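Local coordinates for protein ATP-dependent helicase FUN30 (Saccharomyces cerevisiae S288c, PDB 5GN1) that hydrolyses ATP to remodel nucleosomes, supporting heterochromatin organization and the resection of broken DNA ends, the chain here being the C-terminal part of its ATPase domain, at residues K192-I197 with N275-D280; K204-S209 with F257-K262; L230-S235 with L243-F248. All coordinates share one frame; numbering follows the deposited sequence.

Contact 1 (K192-I197 with N275-D280); sequences KLLKTI and NVIIFD
I277 pushes its CD1 methyl into the side of the helix, where three residues of 192-197 gather round it. L193 meets it tip to tip, CD2 lying 3.6 Å from I277 CD1. From one residue further along the helix, L194 leans across so that its CD2 comes within 3.8 Å of that same I277 CD1, while the CD1 of I197 completes the group more loosely. I277 can reach all three because its CG1 lies anti to the carbonyl carbon (chi1 -59°) and the chain beyond is extended (chi2 178°), which sends CD1 straight out from the strand.

The second pairing is less purely apolar. I197 and N275 run alongside each other in opposing senses, and the isoleucine lies along the amide: its CG2 is 3.6 Å from N275 ND2, its CD1 3.8 Å from N275 CB. No hydrogen bond links the two segments. N275 ND2 donates instead to the E203 carboxylate and the K204 carbonyl, so the amide can offer the helix a packing surface without leaving its donor group unpaired.

The short helical segment 192-197 runs nearly antiparallel to strand 275-278 (174°), their axes 10.8 Å apart. Helix 185-200 covers one face of the parallel sheet, where L193 also touches T307 of strand 304-311 and L194 touches V205 of strand 205-209.

Contact 2 (K204-S209 with F257-K262); sequences KVLIFS and FILSTK
V205 O and F257 N begin a ladder of parallel backbone hydrogen bonds linking V205, I207 and S209 with F257, L259 and T261, the register running from L206 opposite F257 to S209 opposite S260. I207 uses both polar backbone atoms: N donates to F257 O and O accepts from L259 N at 2.8 Å, the shortest of the five. Last, T261 N reaches S209 O at 3.0 Å from 57° above the carbonyl plane, as the chain leaves the strand for a 3-10 turn. Between these bonds run CA-H...O contacts, such as F208 CA to L259 O at 3.2 Å.

These are adjacent strands of the parallel sheet in the second RecA-like lobe of an SNF2 ATPase, twisted by 27° against each other, with every touching residue buried.

Among side chains, F208 and L259 run alongside each other in the same direction. Both place CG anti to the carbonyl carbon (chi1 -71° in F208), which brings the leucine over the ring: L259 CD1 sits over one face, 4.2 Å from the centroid, a CH-pi contact, while L259 CB approaches F208 CE1 at 3.7 Å. At the ring's edge, near its plane, S260 O stands 3.5 Å from F208 CD1. An alanine in place of F208 would strip L259 CD1 of its aromatic partner and is likely to leave a gap beside L259, against the S260 carbonyl. On the same sheet face L206 CD2 packs on F257 CB at 3.7 Å; on the opposite face I207 CB packs against I258 CG2. The S209 hydroxyl hydrogen-bonds with D280 OD2.

Contact 3 (L230-S235 with L243-F248); sequences LRLDGS and LLIDKF
The helix of the beta-alpha-beta unit formed by strand 229-232, helix 241-250 and strand 256-260 packs here on the unit's first strand, whose side chains press against it. L230 does most of the work. Its CD1 settles on the helix backbone, 3.4 Å from L244 O and 3.6 Å from F248 N, and also touches the CB atoms of K247 and F248. The other methyl, CD2, meets L244 CD2 at 4.2 Å, and the aliphatic chain of K247 crosses L230 at about a right angle.

L244 answers from the helix. With CG anti to the carbonyl carbon (chi1 -65°) and an extended chain beyond, it carries CD1 to the strand backbone, 3.2 Å from R231 O, and within 4.3 Å of L232 CB. L232 CD1 makes a looser contact with I245 CG1. No hydrogen bond crosses, so the interface is held by packing alone.

R231 points away from the helix, and its guanidinium grips D233 side-on: NE and NH2 both donate to OD2, NE at 2.8 Å, with OD2 close to the guanidinium plane. NH1 makes salt bridges to E219 and D216. D233 OD1 meanwhile accepts S235 N at 2.9 Å, forming an Asx turn, and the S235 hydroxyl as well. With both oxygens of D233 doubly engaged, its carboxylate is held against rotation as the chain turns out of the strand.

The short segments 230-232 and 243-248 run at 144° to each other, the return course expected of a beta-alpha-beta crossover in a RecA-like fold.

Overall arrangement
Three contacts, set one within another along the chain, meet on one parallel sheet. Contact 2 pairs two of its strands; contact 1 packs a helix on the neighbouring strand 275-278, and contact 3 sets a helix against the edge strand 229-232. The centres of contacts 1 and 3 each lie about 10 Å from that of contact 2, but about 18 Å from one another, and they do not touch. Contact 2 bridges them: L206 O probably accepts from I277 N at 2.8 Å, and I258 N probably bonds to L230 O at 2.8 Å. K204 NZ reaches F248 O, and S209 OG lies 2.5 Å from D280 OD2.

Contact 1 (K192-I197 with N275-D280)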
loop_
_atom_site.group_PDB
_atom_site.type_symbol
_atom_site.label_atom_id
_atom_site.label_comp_id
_atom_site.label_asym_id
_atom_site.label_seq_id
_atom_site.Cartn_x
_atom_site.Cartn_y
_atom_site.Cartn_z
ATOM N N LYS A 192 13.526 -5.209 9.557
ATOM C CA LYS A 192 13.938 -5.606 10.900
ATOM C C LYS A 192 13.068 -6.743 11.427
ATOM O O LYS A 192 13.577 -7.770 11.899
ATOM C CB LYS A 192 13.880 -4.392 11.827
ATOM C CG LYS A 192 14.192 -4.698 13.275
ATOM C CD LYS A 192 14.248 -3.443 14.124
ATOM C CE LYS A 192 14.480 -3.791 15.593
ATOM N NZ LYS A 192 14.611 -2.563 16.424
ATOM N N LEU A 193 11.747 -6.602 11.307
ATOM C CA LEU A 193 10.851 -7.639 11.802
ATOM C C LEU A 193 11.016 -8.951 11.037
ATOM O O LEU A 193 11.001 -10.032 11.643
ATOM C CB LEU A 193 9.410 -7.150 11.728
ATOM C CG LEU A 193 8.397 -8.049 12.430
ATOM C CD1 LEU A 193 8.833 -8.349 13.870
ATOM C CD2 LEU A 193 7.017 -7.426 12.400
ATOM N N LEU A 194 11.182 -8.884 9.709
ATOM C CA LEU A 194 11.351 -10.105 8.922
ATOM C C LEU A 194 12.636 -10.844 9.298
ATOM O O LEU A 194 12.660 -12.081 9.334
ATOM C CB LEU A 194 11.337 -9.776 7.428
ATOM C CG LEU A 194 9.979 -9.340 6.850
ATOM C CD1 LEU A 194 10.109 -9.095 5.370
ATOM C CD2 LEU A 194 8.888 -10.362 7.141
ATOM N N LYS A 195 13.718 -10.107 9.570
ATOM C CA LYS A 195 14.955 -10.759 9.985
ATOM C C LYS A 195 14.768 -11.527 11.293
ATOM O O LYS A 195 15.233 -12.665 11.429
ATOM C CB LYS A 195 16.086 -9.737 10.113
ATOM C CG LYS A 195 17.441 -10.426 10.277
ATOM C CD LYS A 195 18.518 -9.538 10.859
ATOM C CE LYS A 195 19.635 -10.387 11.479
ATOM N NZ LYS A 195 19.177 -11.156 12.681
ATOM N N THR A 196 14.080 -10.929 12.262
ATOM C CA THR A 196 13.779 -11.642 13.498
ATOM C C THR A 196 12.987 -12.919 13.227
ATOM O O THR A 196 13.347 -13.995 13.710
ATOM C CB THR A 196 13.004 -10.732 14.450
ATOM O OG1 THR A 196 13.823 -9.609 14.803
ATOM C CG2 THR A 196 12.616 -11.496 15.697
ATOM N N ILE A 197 11.899 -12.814 12.455
ATOM C CA ILE A 197 11.001 -13.952 12.248
ATOM C C ILE A 197 11.698 -15.052 11.463
ATOM O O ILE A 197 11.620 -16.242 11.805
ATOM C CB ILE A 197 9.721 -13.491 11.517
ATOM C CG1 ILE A 197 8.873 -12.579 12.399
ATOM C CG2 ILE A 197 8.909 -14.693 11.002
ATOM C CD1 ILE A 197 7.758 -11.893 11.618
ATOM N N ASN A 275 3.182 -16.061 12.412
ATOM C CA ASN A 275 3.410 -14.626 12.483
ATOM C C ASN A 275 2.565 -13.934 11.430
ATOM O O ASN A 275 2.372 -14.458 10.331
ATOM C CB ASN A 275 4.876 -14.267 12.278
ATOM C CG ASN A 275 5.764 -14.916 13.312
ATOM O OD1 ASN A 275 5.999 -14.356 14.386
ATOM N ND2 ASN A 275 6.258 -16.103 12.999
ATOM N N VAL A 276 2.059 -12.755 11.781
ATOM C CA VAL A 276 1.213 -11.971 10.896
ATOM C C VAL A 276 1.668 -10.522 10.994
ATOM O O VAL A 276 1.813 -9.991 12.098
ATOM C CB VAL A 276 -0.283 -12.105 11.259
ATOM C CG1 VAL A 276 -1.107 -11.143 10.392
ATOM C CG2 VAL A 276 -0.767 -13.543 11.051
ATOM N N ILE A 277 1.925 -9.898 9.847
ATOM C CA ILE A 277 2.276 -8.491 9.771
ATOM C C ILE A 277 1.165 -7.789 9.018
ATOM O O ILE A 277 0.868 -8.144 7.869
ATOM C CB ILE A 277 3.629 -8.270 9.084
ATOM C CG1 ILE A 277 4.731 -9.011 9.846
ATOM C CG2 ILE A 277 3.935 -6.782 8.996
ATOM C CD1 ILE A 277 6.074 -8.870 9.209
ATOM N N ILE A 278 0.536 -6.816 9.674
ATOM C CA ILE A 278 -0.489 -5.978 9.058
ATOM C C ILE A 278 0.262 -4.761 8.539
ATOM O O ILE A 278 0.685 -3.905 9.322
ATOM C CB ILE A 278 -1.580 -5.589 10.059
ATOM C CG1 ILE A 278 -2.178 -6.828 10.716
ATOM C CG2 ILE A 278 -2.689 -4.789 9.371
ATOM C CD1 ILE A 278 -2.927 -7.692 9.763
ATOM N N PHE A 279 0.497 -4.711 7.221
ATOM C CA PHE A 279 1.333 -3.633 6.704
ATOM C C PHE A 279 0.625 -2.293 6.836
ATOM O O PHE A 279 1.274 -1.263 7.060
ATOM C CB PHE A 279 1.724 -3.907 5.259
ATOM C CG PHE A 279 2.836 -3.030 4.746
ATOM C CD1 PHE A 279 4.167 -3.373 4.962
ATOM C CD2 PHE A 279 2.553 -1.870 4.033
ATOM C CE1 PHE A 279 5.195 -2.565 4.492
ATOM C CE2 PHE A 279 3.578 -1.065 3.543
ATOM C CZ PHE A 279 4.900 -1.416 3.773
ATOM N N ASP A 280 -0.700 -2.295 6.746
ATOM C CA ASP A 280 -1.485 -1.075 6.874
ATOM C C ASP A 280 -2.845 -1.481 7.410
ATOM O O ASP A 280 -3.439 -2.451 6.929
ATOM C CB ASP A 280 -1.603 -0.340 5.526
ATOM C CG ASP A 280 -2.008 -1.271 4.380
ATOM O OD1 ASP A 280 -3.226 -1.505 4.212
ATOM O OD2 ASP A 280 -1.100 -1.783 3.668
#

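Contact 2 (K204-S209 with F257-K262)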
loop_
_atom_site.group_PDB
_atom_site.type_symbol
_atom_site.label_atom_id
_atom_site.label_comp_id
_atom_site.label_asym_id
_atom_site.label_seq_id
_atom_site.Cartn_x
_atom_site.Cartn_y
_atom_site.Cartn_z
ATOM N N LYS A 204 7.631 -18.768 9.647
ATOM C CA LYS A 204 6.948 -18.225 8.487
ATOM C C LYS A 204 6.037 -17.075 8.910
ATOM O O LYS A 204 5.710 -16.915 10.090
ATOM C CB LYS A 204 6.148 -19.312 7.781
ATOM C CG LYS A 204 7.012 -20.466 7.282
ATOM C CD LYS A 204 6.345 -21.130 6.101
ATOM C CE LYS A 204 7.233 -22.211 5.495
ATOM N NZ LYS A 204 6.816 -22.559 4.101
ATOM N N VAL A 205 5.623 -16.273 7.931
ATOM C CA VAL A 205 4.887 -15.047 8.223
ATOM C C VAL A 205 3.915 -14.756 7.083
ATOM O O VAL A 205 4.226 -14.983 5.910
ATOM C CB VAL A 205 5.852 -13.860 8.475
ATOM C CG1 VAL A 205 6.755 -13.589 7.256
ATOM C CG2 VAL A 205 5.074 -12.603 8.892
ATOM N N LEU A 206 2.728 -14.256 7.445
ATOM C CA LEU A 206 1.772 -13.680 6.499
ATOM C C LEU A 206 1.862 -12.159 6.548
ATOM O O LEU A 206 1.870 -11.575 7.635
ATOM C CB LEU A 206 0.339 -14.095 6.827
ATOM C CG LEU A 206 0.113 -15.574 7.148
ATOM C CD1 LEU A 206 -1.357 -15.827 7.479
ATOM C CD2 LEU A 206 0.597 -16.416 5.973
ATOM N N ILE A 207 1.923 -11.520 5.382
ATOM C CA ILE A 207 1.901 -10.056 5.290
ATOM C C ILE A 207 0.621 -9.645 4.567
ATOM O O ILE A 207 0.371 -10.095 3.442
ATOM C CB ILE A 207 3.137 -9.499 4.572
ATOM C CG1 ILE A 207 4.408 -10.079 5.192
ATOM C CG2 ILE A 207 3.155 -7.956 4.678
ATOM C CD1 ILE A 207 5.695 -9.619 4.526
ATOM N N PHE A 208 -0.188 -8.798 5.212
ATOM C CA PHE A 208 -1.457 -8.331 4.659
ATOM C C PHE A 208 -1.401 -6.843 4.330
ATOM O O PHE A 208 -0.854 -6.052 5.107
ATOM C CB PHE A 208 -2.605 -8.554 5.649
ATOM C CG PHE A 208 -2.984 -9.977 5.820
ATOM C CD1 PHE A 208 -3.853 -10.579 4.933
ATOM C CD2 PHE A 208 -2.484 -10.717 6.886
ATOM C CE1 PHE A 208 -4.211 -11.915 5.091
ATOM C CE2 PHE A 208 -2.842 -12.043 7.060
ATOM C CZ PHE A 208 -3.707 -12.644 6.164
ATOM N N SER A 209 -2.009 -6.453 3.203
ATOM C CA SER A 209 -2.181 -5.043 2.875
ATOM C C SER A 209 -3.537 -4.816 2.226
ATOM O O SER A 209 -4.041 -5.667 1.490
ATOM C CB SER A 209 -1.089 -4.517 1.923
ATOM O OG SER A 209 -1.325 -3.147 1.622
ATOM N N PHE A 257 4.154 -15.348 2.817
ATOM C CA PHE A 257 2.947 -15.286 1.997
ATOM C C PHE A 257 2.417 -13.860 2.096
ATOM O O PHE A 257 2.128 -13.388 3.200
ATOM C CB PHE A 257 1.896 -16.278 2.502
ATOM C CG PHE A 257 1.068 -16.912 1.417
ATOM C CD1 PHE A 257 0.646 -16.183 0.328
ATOM C CD2 PHE A 257 0.724 -18.256 1.487
ATOM C CE1 PHE A 257 -0.127 -16.786 -0.674
ATOM C CE2 PHE A 257 -0.043 -18.852 0.494
ATOM C CZ PHE A 257 -0.462 -18.111 -0.586
ATOM N N ILE A 258 2.308 -13.160 0.962
ATOM C CA ILE A 258 1.742 -11.816 0.956
ATOM C C ILE A 258 0.327 -11.890 0.391
ATOM O O ILE A 258 0.076 -12.590 -0.601
ATOM C CB ILE A 258 2.627 -10.809 0.187
ATOM C CG1 ILE A 258 2.600 -11.055 -1.326
ATOM C CG2 ILE A 258 4.068 -10.809 0.727
ATOM C CD1 ILE A 258 3.431 -10.027 -2.099
ATOM N N LEU A 259 -0.612 -11.207 1.056
ATOM C CA LEU A 259 -2.035 -11.328 0.750
ATOM C C LEU A 259 -2.716 -9.980 0.881
ATOM O O LEU A 259 -2.258 -9.104 1.623
ATOM C CB LEU A 259 -2.780 -12.292 1.699
ATOM C CG LEU A 259 -2.262 -13.717 1.885
ATOM C CD1 LEU A 259 -1.497 -13.811 3.180
ATOM C CD2 LEU A 259 -3.444 -14.702 1.888
ATOM N N SER A 260 -3.828 -9.820 0.164
ATOM C CA SER A 260 -4.715 -8.702 0.456
ATOM C C SER A 260 -5.482 -8.996 1.740
ATOM O O SER A 260 -5.808 -10.146 2.044
ATOM C CB SER A 260 -5.690 -8.442 -0.695
ATOM O OG SER A 260 -6.398 -9.615 -1.045
ATOM N N THR A 261 -5.745 -7.940 2.511
ATOM C CA THR A 261 -6.491 -8.099 3.754
ATOM C C THR A 261 -7.848 -8.749 3.508
ATOM O O THR A 261 -8.315 -9.533 4.339
ATOM C CB THR A 261 -6.622 -6.740 4.428
ATOM O OG1 THR A 261 -5.305 -6.260 4.708
ATOM C CG2 THR A 261 -7.401 -6.830 5.724
ATOM N N LYS A 262 -8.455 -8.489 2.347
ATOM C CA LYS A 262 -9.715 -9.130 1.980
ATOM C C LYS A 262 -9.576 -10.647 1.843
ATOM O O LYS A 262 -10.575 -11.362 1.984
ATOM C CB LYS A 262 -10.266 -8.508 0.682
ATOM C CG LYS A 262 -9.355 -8.629 -0.557
ATOM C CD LYS A 262 -9.791 -7.710 -1.732
ATOM C CE LYS A 262 -9.027 -7.982 -3.068
ATOM N NZ LYS A 262 -7.620 -7.438 -3.290
#

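Contact 3 (L230-S235 with L243-F248)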
loop_
_atom_site.group_PDB
_atom_site.type_symbol
_atom_site.label_atom_id
_atom_site.label_comp_id
_atom_site.label_asym_id
_atom_site.label_seq_id
_atom_site.Cartn_x
_atom_site.Cartn_y
_atom_site.Cartn_z
ATOM N N LEU A 230 5.156 -16.141 -1.737
ATOM C CA LEU A 230 4.004 -16.378 -2.595
ATOM C C LEU A 230 3.001 -15.263 -2.366
ATOM O O LEU A 230 3.075 -14.529 -1.368
ATOM C CB LEU A 230 3.344 -17.734 -2.308
ATOM C CG LEU A 230 4.240 -18.960 -2.498
ATOM C CD1 LEU A 230 3.737 -20.124 -1.635
ATOM C CD2 LEU A 230 4.309 -19.361 -3.976
ATOM N N ARG A 231 2.047 -15.150 -3.286
ATOM C CA ARG A 231 1.076 -14.067 -3.234
ATOM C C ARG A 231 -0.314 -14.565 -3.594
ATOM O O ARG A 231 -0.471 -15.385 -4.499
ATOM C CB ARG A 231 1.486 -12.930 -4.180
ATOM C CG ARG A 231 0.373 -11.934 -4.492
ATOM C CD ARG A 231 0.933 -10.733 -5.226
ATOM N NE ARG A 231 -0.084 -9.719 -5.493
ATOM C CZ ARG A 231 0.195 -8.510 -5.973
ATOM N NH1 ARG A 231 1.456 -8.185 -6.225
ATOM N NH2 ARG A 231 -0.777 -7.639 -6.213
ATOM N N LEU A 232 -1.320 -14.059 -2.879
ATOM C CA LEU A 232 -2.717 -14.405 -3.112
ATOM C C LEU A 232 -3.554 -13.183 -2.778
ATOM O O LEU A 232 -3.539 -12.720 -1.632
ATOM C CB LEU A 232 -3.157 -15.614 -2.257
ATOM C CG LEU A 232 -4.535 -16.272 -2.485
ATOM C CD1 LEU A 232 -4.569 -17.617 -1.790
ATOM C CD2 LEU A 232 -5.719 -15.423 -1.999
ATOM N N ASP A 233 -4.295 -12.671 -3.759
ATOM C CA ASP A 233 -5.119 -11.490 -3.534
ATOM C C ASP A 233 -6.481 -11.717 -4.182
ATOM O O ASP A 233 -6.817 -12.827 -4.605
ATOM C CB ASP A 233 -4.396 -10.226 -4.038
ATOM C CG ASP A 233 -3.980 -10.303 -5.508
ATOM O OD1 ASP A 233 -4.718 -10.875 -6.327
ATOM O OD2 ASP A 233 -2.895 -9.789 -5.854
ATOM N N GLY A 234 -7.285 -10.657 -4.257
ATOM C CA GLY A 234 -8.613 -10.801 -4.829
ATOM C C GLY A 234 -8.631 -11.069 -6.319
ATOM O O GLY A 234 -9.677 -11.462 -6.850
ATOM N N SER A 235 -7.513 -10.849 -7.014
ATOM C CA SER A 235 -7.448 -11.178 -8.432
ATOM C C SER A 235 -7.066 -12.635 -8.689
ATOM O O SER A 235 -7.298 -13.130 -9.793
ATOM C CB SER A 235 -6.458 -10.255 -9.149
ATOM O OG SER A 235 -5.138 -10.750 -9.067
ATOM N N LEU A 243 -2.998 -24.352 -5.268
ATOM C CA LEU A 243 -1.596 -24.589 -5.605
ATOM C C LEU A 243 -0.671 -23.678 -4.804
ATOM O O LEU A 243 0.397 -24.109 -4.351
ATOM C CB LEU A 243 -1.353 -24.387 -7.103
ATOM C CG LEU A 243 0.073 -24.662 -7.621
ATOM C CD1 LEU A 243 0.271 -26.135 -8.016
ATOM C CD2 LEU A 243 0.426 -23.741 -8.788
ATOM N N LEU A 244 -1.075 -22.425 -4.623
ATOM C CA LEU A 244 -0.269 -21.473 -3.868
ATOM C C LEU A 244 -0.174 -21.887 -2.402
ATOM O O LEU A 244 0.911 -21.916 -1.821
ATOM C CB LEU A 244 -0.857 -20.065 -3.981
ATOM C CG LEU A 244 -0.855 -19.439 -5.377
ATOM C CD1 LEU A 244 -1.746 -18.207 -5.416
ATOM C CD2 LEU A 244 0.562 -19.094 -5.810
ATOM N N ILE A 245 -1.323 -22.205 -1.814
ATOM C CA ILE A 245 -1.383 -22.619 -0.419
ATOM C C ILE A 245 -0.557 -23.873 -0.188
ATOM O O ILE A 245 0.271 -23.922 0.722
ATOM C CB ILE A 245 -2.832 -22.863 0.034
ATOM C CG1 ILE A 245 -3.609 -21.547 -0.050
ATOM C CG2 ILE A 245 -2.863 -23.417 1.451
ATOM C CD1 ILE A 245 -5.082 -21.687 0.263
ATOM N N ASP A 246 -0.783 -24.888 -1.014
ATOM C CA ASP A 246 -0.038 -26.126 -0.874
ATOM C C ASP A 246 1.434 -25.832 -0.973
ATOM O O ASP A 246 2.225 -26.361 -0.192
ATOM C CB ASP A 246 -0.402 -27.121 -1.958
ATOM C CG ASP A 246 -1.718 -27.744 -1.732
ATOM O OD1 ASP A 246 -2.235 -27.673 -0.597
ATOM O OD2 ASP A 246 -2.268 -28.326 -2.689
ATOM N N LYS A 247 1.826 -24.996 -1.930
ATOM C CA LYS A 247 3.249 -24.730 -1.997
ATOM C C LYS A 247 3.791 -24.156 -0.690
ATOM O O LYS A 247 4.906 -24.469 -0.274
ATOM C CB LYS A 247 3.495 -23.781 -3.131
ATOM C CG LYS A 247 4.692 -24.032 -3.994
ATOM C CD LYS A 247 4.460 -23.303 -5.298
ATOM C CE LYS A 247 5.716 -23.159 -6.140
ATOM N NZ LYS A 247 5.420 -22.316 -7.333
ATOM N N PHE A 248 2.990 -23.316 -0.047
ATOM C CA PHE A 248 3.386 -22.676 1.201
ATOM C C PHE A 248 3.603 -23.717 2.295
ATOM O O PHE A 248 4.549 -23.622 3.077
ATOM C CB PHE A 248 2.332 -21.660 1.642
ATOM C CG PHE A 248 2.821 -20.689 2.678
ATOM C CD1 PHE A 248 4.011 -20.003 2.496
ATOM C CD2 PHE A 248 2.092 -20.462 3.833
ATOM C CE1 PHE A 248 4.464 -19.108 3.447
ATOM C CE2 PHE A 248 2.540 -19.569 4.788
ATOM C CZ PHE A 248 3.728 -18.891 4.595
#